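Local structure of Cif-like 1 (Burkholderia cenocepacia, 7JQY) at residues Gly121-Met127 with Met145-Pro151; Tyr130-Gln135 with Arg237-Met242; Trp168-His173 with Tyr190-Phe194; Lys245-Leu251 with Glu269-Arg275. The protein is a Cif-like protein with an alpha/beta hydrolase fold, characterised as an epoxide hydrolase and probably opening epoxide rings by hydrolysis. The protein carries 1 engineered substitution. All coordinates share one frame; numbering follows the deposited sequence.

Overall arrangement
Three contacts gather at the central sheet of an alpha/beta hydrolase and its helices, and one lies apart. Interaction 1 joins strands 117-122 and 140-146, its centre about 6 Å from that of the chain. Interaction 2 shares helix 124-135 with it and touches it, the two centres being about 13 Å apart; their segments alternate along the sequence. Interaction 4, last in the chain, uses the next strands of the same sheet, 250-255 and 274-279, and touches both interactions 1 and 2. Interaction 3 follows interaction 1 and precedes interaction 4 along the chain, about 31 Å from the latter between centres, in helices inserted after strand 140-146, where another subunit approaches. Core and helical insertion are thus held by separate contacts.

Interaction 1: Gly121-Met127 with Met145-Pro151; sequences GRSIGVM and MLDVPVP. Engineered in segment 121-127: S123 (natural residue Asp).
R122 and D147 form a salt bridge at the ends of two neighbouring parallel strands of the alpha/beta hydrolase sheet, at the sharp strand-to-helix turn that matches a nucleophile elbow. S123, at the apex, is engineered in place of the natural Asp; its backbone is strained, with a positive phi (50°), and its OG bonds to the backbone N of W57. The strands are tied by L146 N to G121 O, at 3.0 Å.

The R122 chain shows how one residue can link several loops. Its CB packs on L146 CB at 3.7 Å, CD passes D147 OD2, and a bend at chi3 (-59°) turns the head toward the aspartate. NE then donates to OD2 at 2.8 Å in a nearly straight bond (168°), with the acceptor in the guanidinium plane but on the anti side of the carboxylate. Beyond CZ, NH1 reaches Q59 OE1 and NH2 the carbonyl of H284, so three nitrogens are engaged and the group's rotation is fixed.

On the helix that follows, V126 divides its branches: CG2 rests on M145 CB at 3.6 Å, while CG1 meets V150 CG1. V148 CG2 lies against S123 CA. Further on, the extended M127 chain crosses the proline at about a right angle, bringing SD to 3.6 Å from P151 CD.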
# COMPACT_ATOMS: atom_id res chain seq x y z
N GLY B 121 -10.09 39.11 2.25
CA GLY B 121 -10.01 37.86 1.52
C GLY B 121 -8.67 37.71 0.83
O GLY B 121 -7.99 38.70 0.51
N ARG B 122 -8.29 36.45 0.60
CA ARG B 122 -7.10 36.11 -0.19
C ARG B 122 -7.40 34.86 -1.00
O ARG B 122 -8.28 34.06 -0.65
CB ARG B 122 -5.85 35.91 0.69
CG ARG B 122 -5.77 34.57 1.43
CD ARG B 122 -4.37 34.33 1.99
NE ARG B 122 -3.36 34.33 0.94
CZ ARG B 122 -3.17 33.32 0.09
NH1 ARG B 122 -3.92 32.22 0.18
NH2 ARG B 122 -2.24 33.41 -0.84
N SER B 123 -6.65 34.68 -2.09
CA SER B 123 -6.81 33.53 -2.99
C SER B 123 -8.29 33.38 -3.36
O SER B 123 -8.93 34.39 -3.70
CB SER B 123 -6.19 32.30 -2.31
OG SER B 123 -6.57 31.10 -2.96
N ILE B 124 -8.87 32.18 -3.25
CA ILE B 124 -10.28 31.96 -3.56
C ILE B 124 -11.15 32.88 -2.72
O ILE B 124 -12.19 33.37 -3.19
CB ILE B 124 -10.64 30.48 -3.35
CG1 ILE B 124 -9.74 29.59 -4.21
CG2 ILE B 124 -12.10 30.21 -3.63
CD1 ILE B 124 -10.03 29.68 -5.68
N GLY B 125 -10.73 33.17 -1.49
CA GLY B 125 -11.52 34.01 -0.62
C GLY B 125 -11.65 35.44 -1.10
O GLY B 125 -12.64 36.11 -0.80
N VAL B 126 -10.64 35.94 -1.82
CA VAL B 126 -10.78 37.30 -2.33
C VAL B 126 -11.76 37.35 -3.50
O VAL B 126 -12.39 38.38 -3.73
CB VAL B 126 -9.40 37.88 -2.68
CG1 VAL B 126 -8.94 37.49 -4.09
CG2 VAL B 126 -9.43 39.39 -2.50
N MET B 127 -11.95 36.23 -4.21
CA MET B 127 -12.99 36.19 -5.23
C MET B 127 -14.38 36.19 -4.60
O MET B 127 -15.28 36.90 -5.06
CB MET B 127 -12.81 34.95 -6.12
CG MET B 127 -11.37 34.70 -6.56
SD MET B 127 -11.15 33.20 -7.56
CE MET B 127 -9.38 33.25 -7.80
N MET B 145 -8.08 43.28 -0.20
CA MET B 145 -7.84 42.25 -1.20
C MET B 145 -6.37 41.84 -1.18
O MET B 145 -5.49 42.68 -1.42
CB MET B 145 -8.24 42.76 -2.59
CG MET B 145 -9.72 43.17 -2.66
SD MET B 145 -10.23 43.70 -4.31
CE MET B 145 -10.94 42.18 -4.92
N LEU B 146 -6.10 40.56 -0.94
CA LEU B 146 -4.75 40.08 -0.68
C LEU B 146 -4.30 39.07 -1.73
O LEU B 146 -5.05 38.15 -2.09
CB LEU B 146 -4.63 39.42 0.70
CG LEU B 146 -5.13 40.11 1.97
CD1 LEU B 146 -4.63 39.34 3.20
CD2 LEU B 146 -4.69 41.56 2.04
N ASP B 147 -3.07 39.25 -2.21
CA ASP B 147 -2.22 38.21 -2.79
C ASP B 147 -2.55 37.74 -4.20
O ASP B 147 -1.64 37.45 -4.98
CB ASP B 147 -2.21 36.99 -1.84
CG ASP B 147 -1.58 37.31 -0.50
OD1 ASP B 147 -0.64 38.13 -0.48
OD2 ASP B 147 -2.02 36.77 0.54
N VAL B 148 -3.83 37.65 -4.55
CA VAL B 148 -4.24 36.99 -5.80
C VAL B 148 -5.17 37.89 -6.60
O VAL B 148 -6.03 38.57 -6.01
CB VAL B 148 -4.91 35.63 -5.49
CG1 VAL B 148 -5.40 34.93 -6.76
CG2 VAL B 148 -3.95 34.74 -4.72
N PRO B 149 -5.04 37.95 -7.92
CA PRO B 149 -6.04 38.66 -8.74
C PRO B 149 -7.31 37.84 -8.90
O PRO B 149 -7.29 36.61 -8.87
CB PRO B 149 -5.34 38.82 -10.09
CG PRO B 149 -4.41 37.62 -10.15
CD PRO B 149 -3.92 37.44 -8.74
N VAL B 150 -8.42 38.54 -9.11
CA VAL B 150 -9.71 37.87 -9.24
C VAL B 150 -10.01 37.66 -10.72
O VAL B 150 -9.47 38.39 -11.57
CB VAL B 150 -10.85 38.63 -8.54
CG1 VAL B 150 -10.46 38.98 -7.12
CG2 VAL B 150 -11.26 39.86 -9.31
N PRO B 151 -10.82 36.67 -11.09
CA PRO B 151 -11.15 36.47 -12.50
C PRO B 151 -11.83 37.69 -13.10
O PRO B 151 -12.51 38.46 -12.42
CB PRO B 151 -12.09 35.26 -12.48
CG PRO B 151 -11.78 34.55 -11.19
CD PRO B 151 -11.39 35.62 -10.22

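Interaction 2: Tyr130-Gln135 with Arg237-Met242; sequences YAYAAQ and RFKAFM
A131 and A134 face F238 and F241 where segments 130-135 and 237-241 of two helices run at 47° to each other, their local axes 10.8 Å apart at closest approach. One knob-into-hole contact is made: F241 sits among Y130, A131, A134 and Q135.

The methyl of A134 sits over one face of the F241 ring, its CB 4.0 Å from the centroid, in a CH-pi contact; the opposite face is covered by the carbonyl oxygen of R237 from its own helix. A131 CB approaches CE2 of the same ring at 4.0 Å, and Q135 CG lies 3.8 Å from CZ. The aromatic ring is thereby gripped from several directions.

Y130 provides the second aromatic contact. With CG anti to the backbone N (chi1 168°), its ring extends toward the other helix and turns its CD2 edge to the face of F238. This edge-to-face pair has centroids 5.3 Å apart and planes at 61°. Y130 OH continues past F241 CB and comes to 3.3 Å from M242 CG.

Q135 lays its extended chain back along its own helix, where NE2 donates to A131 O at 2.9 Å from above the carbonyl plane. The backbone N of Q135 reaches that oxygen from the opposite face.

Around this pair, helix 98-111 lies against Q135 and R237, strand 140-146 meets Y130 through M145, and the loop residues L246 and L270 also pack on Y130.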
# COMPACT_ATOMS: atom_id res chain seq x y z
N TYR B 130 -14.89 39.71 -3.21
CA TYR B 130 -15.26 40.66 -4.26
C TYR B 130 -16.70 40.46 -4.70
O TYR B 130 -17.46 41.44 -4.83
CB TYR B 130 -14.32 40.53 -5.46
CG TYR B 130 -14.83 41.30 -6.66
CD1 TYR B 130 -14.81 42.69 -6.68
CD2 TYR B 130 -15.36 40.63 -7.76
CE1 TYR B 130 -15.30 43.40 -7.77
CE2 TYR B 130 -15.84 41.33 -8.85
CZ TYR B 130 -15.81 42.71 -8.85
OH TYR B 130 -16.30 43.40 -9.93
N ALA B 131 -17.10 39.21 -4.92
CA ALA B 131 -18.48 38.92 -5.31
C ALA B 131 -19.47 39.35 -4.23
O ALA B 131 -20.59 39.73 -4.54
CB ALA B 131 -18.65 37.43 -5.62
N TYR B 132 -19.05 39.30 -2.96
CA TYR B 132 -19.88 39.82 -1.89
C TYR B 132 -20.09 41.32 -2.06
O TYR B 132 -21.22 41.81 -2.04
CB TYR B 132 -19.22 39.52 -0.54
CG TYR B 132 -20.13 39.59 0.69
CD1 TYR B 132 -21.14 40.54 0.80
CD2 TYR B 132 -19.94 38.71 1.75
CE1 TYR B 132 -21.95 40.60 1.93
CE2 TYR B 132 -20.74 38.76 2.88
CZ TYR B 132 -21.74 39.71 2.96
OH TYR B 132 -22.53 39.75 4.09
N ALA B 133 -18.99 42.07 -2.28
CA ALA B 133 -19.10 43.51 -2.43
C ALA B 133 -19.83 43.89 -3.71
O ALA B 133 -20.55 44.90 -3.73
CB ALA B 133 -17.71 44.15 -2.41
N ALA B 134 -19.69 43.10 -4.77
CA ALA B 134 -20.35 43.44 -6.02
C ALA B 134 -21.86 43.24 -5.92
O ALA B 134 -22.63 44.02 -6.49
CB ALA B 134 -19.78 42.61 -7.17
N GLN B 135 -22.30 42.20 -5.20
CA GLN B 135 -23.72 41.89 -5.11
C GLN B 135 -24.44 42.70 -4.04
O GLN B 135 -25.63 43.00 -4.19
CB GLN B 135 -23.92 40.40 -4.84
CG GLN B 135 -23.85 39.55 -6.10
CD GLN B 135 -23.64 38.08 -5.79
OE1 GLN B 135 -24.36 37.22 -6.30
NE2 GLN B 135 -22.65 37.79 -4.96
N ARG B 237 -19.25 35.62 -14.93
CA ARG B 237 -20.01 36.36 -13.93
C ARG B 237 -19.26 37.60 -13.46
O ARG B 237 -19.86 38.67 -13.31
CB ARG B 237 -20.36 35.44 -12.75
CG ARG B 237 -21.26 36.08 -11.73
CD ARG B 237 -22.68 36.17 -12.24
NE ARG B 237 -23.57 36.77 -11.26
CZ ARG B 237 -24.34 36.07 -10.43
NH1 ARG B 237 -24.32 34.74 -10.48
NH2 ARG B 237 -25.13 36.69 -9.56
N PHE B 238 -17.94 37.49 -13.28
CA PHE B 238 -17.17 38.61 -12.74
C PHE B 238 -17.02 39.74 -13.75
O PHE B 238 -17.03 40.92 -13.37
CB PHE B 238 -15.79 38.13 -12.29
CG PHE B 238 -15.76 37.56 -10.91
CD1 PHE B 238 -16.88 36.91 -10.40
CD2 PHE B 238 -14.63 37.69 -10.13
CE1 PHE B 238 -16.86 36.39 -9.12
CE2 PHE B 238 -14.61 37.18 -8.85
CZ PHE B 238 -15.72 36.52 -8.34
N LYS B 239 -16.88 39.40 -15.03
CA LYS B 239 -16.79 40.41 -16.08
C LYS B 239 -18.02 41.30 -16.07
O LYS B 239 -17.94 42.51 -16.33
CB LYS B 239 -16.64 39.72 -17.44
CG LYS B 239 -15.32 38.99 -17.64
CD LYS B 239 -15.35 38.03 -18.84
CE LYS B 239 -14.17 38.09 -19.79
NZ LYS B 239 -13.93 36.69 -20.29
N ALA B 240 -19.18 40.71 -15.81
CA ALA B 240 -20.41 41.47 -15.63
C ALA B 240 -20.36 42.31 -14.36
O ALA B 240 -20.84 43.45 -14.35
CB ALA B 240 -21.61 40.53 -15.61
N PHE B 241 -19.78 41.78 -13.29
CA PHE B 241 -19.68 42.53 -12.04
C PHE B 241 -18.86 43.81 -12.21
O PHE B 241 -19.13 44.82 -11.56
CB PHE B 241 -19.05 41.67 -10.94
CG PHE B 241 -19.99 40.64 -10.32
CD1 PHE B 241 -21.37 40.79 -10.38
CD2 PHE B 241 -19.46 39.53 -9.66
CE1 PHE B 241 -22.21 39.84 -9.80
CE2 PHE B 241 -20.29 38.58 -9.08
CZ PHE B 241 -21.66 38.74 -9.14
N MET B 242 -17.87 43.80 -13.10
CA MET B 242 -16.93 44.92 -13.20
C MET B 242 -17.44 46.06 -14.07
O MET B 242 -16.67 46.96 -14.41
CB MET B 242 -15.60 44.43 -13.77
CG MET B 242 -14.63 43.95 -12.72
SD MET B 242 -13.18 43.30 -13.54
CE MET B 242 -13.95 42.06 -14.56

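Interaction 3: Trp168-His173 with Tyr190-Phe194; sequences WHFGLH and YILDF
Y190 and F194, one helical turn apart, both hold CG anti to the backbone N (chi1 -177° and -170°), which sends their rings out from helix 187-198 toward H173 and H169. This is a contact between helices inserted after strand 140-146 of the alpha/beta hydrolase core, in the position of the family's cap. The local axes are nearly antiparallel but 14.7 Å apart, so long aromatic side chains span the separation.

H169 and F194 illustrate the edge-to-face stack. The CE2-CZ edge of the phenyl ring points into the imidazole face, with planes at 80° and centroids 4.6 Å apart. CE2 stands over the centre of the imidazole, while F170 CD1 lies over the opposite face, toward its rim. F194 also forms a cation-pi contact with R198 and an edge-to-face pair with W57.

Y190 approaches a different group of side chains. W168 CH2 lies 3.9 Å from Y190 CE1 at the edge of the tyrosine ring, and L172 CD2 is 3.8 Å from Y190 OH. H169 CB lies over the centre of one face of the W168 ring. A second subunit also packs here: Q175 of that subunit touches W168, and its L182 touches Y190.

The polar link is made at the rims of two rings, neither lying over the face of the other: H173 NE2 and Y190 OH share a hydrogen bond of 2.7 Å, with OH near the imidazole plane.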
# COMPACT_ATOMS: atom_id res chain seq x y z
N TRP B 168 0.21 26.78 -13.20
CA TRP B 168 0.27 25.47 -13.85
C TRP B 168 -0.83 24.54 -13.35
O TRP B 168 -1.33 23.69 -14.10
CB TRP B 168 1.63 24.83 -13.60
CG TRP B 168 1.83 24.36 -12.17
CD1 TRP B 168 2.44 25.04 -11.16
CD2 TRP B 168 1.40 23.10 -11.61
NE1 TRP B 168 2.41 24.30 -10.00
CE2 TRP B 168 1.78 23.11 -10.25
CE3 TRP B 168 0.73 21.99 -12.12
CZ2 TRP B 168 1.52 22.03 -9.40
CZ3 TRP B 168 0.47 20.92 -11.27
CH2 TRP B 168 0.87 20.95 -9.92
N HIS B 169 -1.23 24.70 -12.09
CA HIS B 169 -2.14 23.77 -11.43
C HIS B 169 -3.60 23.99 -11.82
O HIS B 169 -4.44 23.15 -11.48
CB HIS B 169 -1.96 23.87 -9.92
CG HIS B 169 -2.25 25.22 -9.36
ND1 HIS B 169 -1.47 26.33 -9.62
CD2 HIS B 169 -3.25 25.66 -8.55
CE1 HIS B 169 -1.97 27.38 -9.01
NE2 HIS B 169 -3.06 27.00 -8.35
N PHE B 170 -3.91 25.10 -12.49
CA PHE B 170 -5.28 25.32 -12.95
C PHE B 170 -5.75 24.16 -13.82
O PHE B 170 -6.88 23.68 -13.67
CB PHE B 170 -5.37 26.64 -13.73
CG PHE B 170 -5.43 27.87 -12.87
CD1 PHE B 170 -4.95 27.86 -11.57
CD2 PHE B 170 -5.98 29.04 -13.36
CE1 PHE B 170 -5.01 28.99 -10.78
CE2 PHE B 170 -6.04 30.18 -12.57
CZ PHE B 170 -5.56 30.15 -11.28
N GLY B 171 -4.91 23.72 -14.75
CA GLY B 171 -5.28 22.61 -15.60
C GLY B 171 -5.57 21.33 -14.82
O GLY B 171 -6.63 20.73 -14.97
N LEU B 172 -4.61 20.91 -13.99
CA LEU B 172 -4.77 19.66 -13.24
C LEU B 172 -6.00 19.72 -12.35
O LEU B 172 -6.81 18.79 -12.33
CB LEU B 172 -3.52 19.38 -12.41
CG LEU B 172 -3.70 18.24 -11.40
CD1 LEU B 172 -3.94 16.92 -12.11
CD2 LEU B 172 -2.52 18.13 -10.44
N HIS B 173 -6.16 20.81 -11.60
CA HIS B 173 -7.29 20.90 -10.69
C HIS B 173 -8.61 20.88 -11.43
O HIS B 173 -9.63 20.47 -10.87
CB HIS B 173 -7.18 22.17 -9.85
CG HIS B 173 -6.08 22.12 -8.84
ND1 HIS B 173 -5.95 23.05 -7.83
CD2 HIS B 173 -5.06 21.24 -8.67
CE1 HIS B 173 -4.89 22.75 -7.10
NE2 HIS B 173 -4.34 21.66 -7.58
N TYR B 190 1.87 16.99 -1.65
CA TYR B 190 1.43 17.91 -2.69
C TYR B 190 1.30 19.33 -2.16
O TYR B 190 1.77 20.28 -2.80
CB TYR B 190 0.10 17.43 -3.28
CG TYR B 190 -0.42 18.28 -4.44
CD1 TYR B 190 0.18 18.22 -5.70
CD2 TYR B 190 -1.52 19.11 -4.27
CE1 TYR B 190 -0.31 18.97 -6.75
CE2 TYR B 190 -2.02 19.87 -5.32
CZ TYR B 190 -1.40 19.80 -6.56
OH TYR B 190 -1.89 20.55 -7.61
N ILE B 191 0.70 19.49 -0.98
CA ILE B 191 0.38 20.82 -0.48
C ILE B 191 1.61 21.49 0.14
O ILE B 191 1.77 22.71 0.03
CB ILE B 191 -0.79 20.73 0.51
CG1 ILE B 191 -2.10 20.63 -0.27
CG2 ILE B 191 -0.83 21.91 1.46
CD1 ILE B 191 -3.23 19.89 0.50
N LEU B 192 2.47 20.73 0.82
CA LEU B 192 3.70 21.32 1.34
C LEU B 192 4.57 21.85 0.21
O LEU B 192 5.17 22.93 0.33
CB LEU B 192 4.48 20.29 2.17
CG LEU B 192 4.42 20.38 3.69
CD1 LEU B 192 3.02 20.03 4.20
CD2 LEU B 192 5.44 19.44 4.28
N ASP B 193 4.66 21.11 -0.89
CA ASP B 193 5.45 21.57 -2.02
C ASP B 193 4.81 22.79 -2.66
O ASP B 193 5.48 23.80 -2.92
CB ASP B 193 5.62 20.47 -3.05
CG ASP B 193 6.66 20.81 -4.10
OD1 ASP B 193 7.86 20.61 -3.82
OD2 ASP B 193 6.28 21.32 -5.18
N PHE B 194 3.49 22.73 -2.88
CA PHE B 194 2.78 23.89 -3.42
C PHE B 194 3.05 25.13 -2.58
O PHE B 194 3.36 26.21 -3.12
CB PHE B 194 1.29 23.58 -3.49
CG PHE B 194 0.50 24.60 -4.24
CD1 PHE B 194 0.08 25.76 -3.62
CD2 PHE B 194 0.18 24.39 -5.58
CE1 PHE B 194 -0.64 26.72 -4.32
CE2 PHE B 194 -0.54 25.34 -6.28
CZ PHE B 194 -0.95 26.50 -5.66

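Interaction 4: Lys245-Leu251 with Glu269-Arg275; sequences KLPMPVL and ELALDVR
V250 O receives two donors from R275, its backbone N at 3.1 Å and its side-chain NH1 at 3.0 Å, the latter from above the carbonyl plane. Bends at chi2 and chi3 (-85° and -70°) curl the arginine back over the strand, making this double grip possible. NH1 also forms a salt bridge with D273 OD1, its hydrogen bond weak, and NH2 is claimed by E304 in a further salt bridge.

V250 N is satisfied by D273 O at 2.9 Å. These bonds belong to the parallel pairing of strands 250-255 and 274-279, the ends of a beta-alpha-beta unit at one side of the alpha/beta hydrolase sheet. Before them, a separate bridge with its register shifted by one residue joins the incoming loops. There L246 N donates to L270 O at 2.8 Å, and L246 O accepts from L272 N in a bond close to straight (172°).

Apolar atoms fill in between the two ladders. A271 CB touches both L246 CB, at 3.7 Å, and V250 CG2, at 3.6 Å. Outside them K245 lays its aliphatic chain along the opposite loop, with CE 3.5 Å from L272 CD2; its NZ bonds weakly to R268 O and to a water that donates to A271 O.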
# COMPACT_ATOMS: atom_id res chain seq x y z
N LYS B 245 -18.00 49.75 -10.80
CA LYS B 245 -16.86 49.69 -9.91
C LYS B 245 -17.34 49.86 -8.47
O LYS B 245 -18.35 50.52 -8.21
CB LYS B 245 -15.82 50.73 -10.30
CG LYS B 245 -15.26 50.45 -11.70
CD LYS B 245 -13.77 50.71 -11.81
CE LYS B 245 -13.46 52.18 -12.00
NZ LYS B 245 -12.08 52.41 -12.52
N LEU B 246 -16.61 49.24 -7.55
CA LEU B 246 -17.05 49.22 -6.17
C LEU B 246 -16.92 50.61 -5.55
O LEU B 246 -15.95 51.32 -5.82
CB LEU B 246 -16.25 48.20 -5.35
CG LEU B 246 -16.35 46.74 -5.79
CD1 LEU B 246 -15.32 45.89 -5.05
CD2 LEU B 246 -17.75 46.19 -5.60
N PRO B 247 -17.90 51.03 -4.74
CA PRO B 247 -17.87 52.38 -4.16
C PRO B 247 -17.15 52.48 -2.83
O PRO B 247 -16.69 53.57 -2.46
CB PRO B 247 -19.36 52.71 -4.00
CG PRO B 247 -19.99 51.36 -3.74
CD PRO B 247 -19.17 50.33 -4.47
N MET B 248 -17.09 51.39 -2.07
CA MET B 248 -16.48 51.45 -0.75
C MET B 248 -14.96 51.47 -0.86
O MET B 248 -14.39 51.01 -1.85
CB MET B 248 -16.95 50.26 0.10
CG MET B 248 -16.26 48.94 -0.22
SD MET B 248 -16.83 48.22 -1.78
CE MET B 248 -18.57 47.99 -1.42
N PRO B 249 -14.27 51.98 0.16
CA PRO B 249 -12.80 51.98 0.13
C PRO B 249 -12.24 50.56 0.07
O PRO B 249 -12.74 49.64 0.72
CB PRO B 249 -12.41 52.67 1.45
CG PRO B 249 -13.60 53.47 1.83
CD PRO B 249 -14.80 52.70 1.34
N VAL B 250 -11.19 50.41 -0.73
CA VAL B 250 -10.58 49.11 -1.00
C VAL B 250 -9.08 49.22 -0.75
O VAL B 250 -8.45 50.21 -1.12
CB VAL B 250 -10.86 48.64 -2.44
CG1 VAL B 250 -10.08 47.37 -2.74
CG2 VAL B 250 -12.35 48.45 -2.65
N LEU B 251 -8.53 48.20 -0.10
CA LEU B 251 -7.10 48.07 0.16
C LEU B 251 -6.58 46.83 -0.56
O LEU B 251 -7.22 45.77 -0.49
CB LEU B 251 -6.81 47.98 1.66
CG LEU B 251 -5.39 47.62 2.11
CD1 LEU B 251 -4.43 48.76 1.85
CD2 LEU B 251 -5.38 47.23 3.60
N GLU B 269 -9.05 48.08 -11.43
CA GLU B 269 -10.08 47.78 -12.42
C GLU B 269 -11.42 47.48 -11.78
O GLU B 269 -12.43 47.47 -12.50
CB GLU B 269 -9.68 46.59 -13.29
CG GLU B 269 -8.20 46.33 -13.44
CD GLU B 269 -7.93 45.06 -14.22
OE1 GLU B 269 -6.87 44.43 -13.99
OE2 GLU B 269 -8.78 44.68 -15.06
N LEU B 270 -11.48 47.28 -10.46
CA LEU B 270 -12.69 46.83 -9.79
C LEU B 270 -13.35 47.89 -8.94
O LEU B 270 -14.55 47.78 -8.67
CB LEU B 270 -12.39 45.64 -8.87
CG LEU B 270 -11.50 44.49 -9.34
CD1 LEU B 270 -11.00 43.71 -8.15
CD2 LEU B 270 -12.27 43.59 -10.23
N ALA B 271 -12.61 48.90 -8.49
CA ALA B 271 -13.12 49.86 -7.53
C ALA B 271 -12.55 51.23 -7.82
O ALA B 271 -11.48 51.37 -8.42
CB ALA B 271 -12.81 49.43 -6.09
N LEU B 272 -13.28 52.26 -7.38
CA LEU B 272 -12.89 53.64 -7.59
C LEU B 272 -11.95 54.16 -6.52
O LEU B 272 -11.04 54.94 -6.83
CB LEU B 272 -14.14 54.53 -7.64
CG LEU B 272 -15.27 54.04 -8.54
CD1 LEU B 272 -16.63 54.46 -7.99
CD2 LEU B 272 -15.07 54.56 -9.96
N ASP B 273 -12.12 53.73 -5.28
CA ASP B 273 -11.36 54.22 -4.13
C ASP B 273 -10.42 53.11 -3.69
O ASP B 273 -10.78 52.26 -2.86
CB ASP B 273 -12.32 54.66 -3.00
CG ASP B 273 -11.58 55.24 -1.82
OD1 ASP B 273 -10.36 55.48 -1.93
OD2 ASP B 273 -12.22 55.48 -0.77
N VAL B 274 -9.20 53.12 -4.22
CA VAL B 274 -8.25 52.04 -3.98
C VAL B 274 -6.94 52.63 -3.49
O VAL B 274 -6.48 53.66 -4.00
CB VAL B 274 -8.00 51.19 -5.25
CG1 VAL B 274 -7.06 50.04 -4.93
CG2 VAL B 274 -9.30 50.67 -5.82
N ARG B 275 -6.34 51.97 -2.51
CA ARG B 275 -5.02 52.28 -2.01
C ARG B 275 -4.33 50.96 -1.72
O ARG B 275 -5.00 49.95 -1.46
CB ARG B 275 -5.05 53.17 -0.75
CG ARG B 275 -5.20 52.43 0.56
CD ARG B 275 -6.65 52.15 0.88
NE ARG B 275 -7.39 53.36 1.21
CZ ARG B 275 -8.47 53.78 0.56
NH1 ARG B 275 -8.95 53.09 -0.47
NH2 ARG B 275 -9.09 54.90 0.93
O HOH W 1 -9.81 52.72 -10.00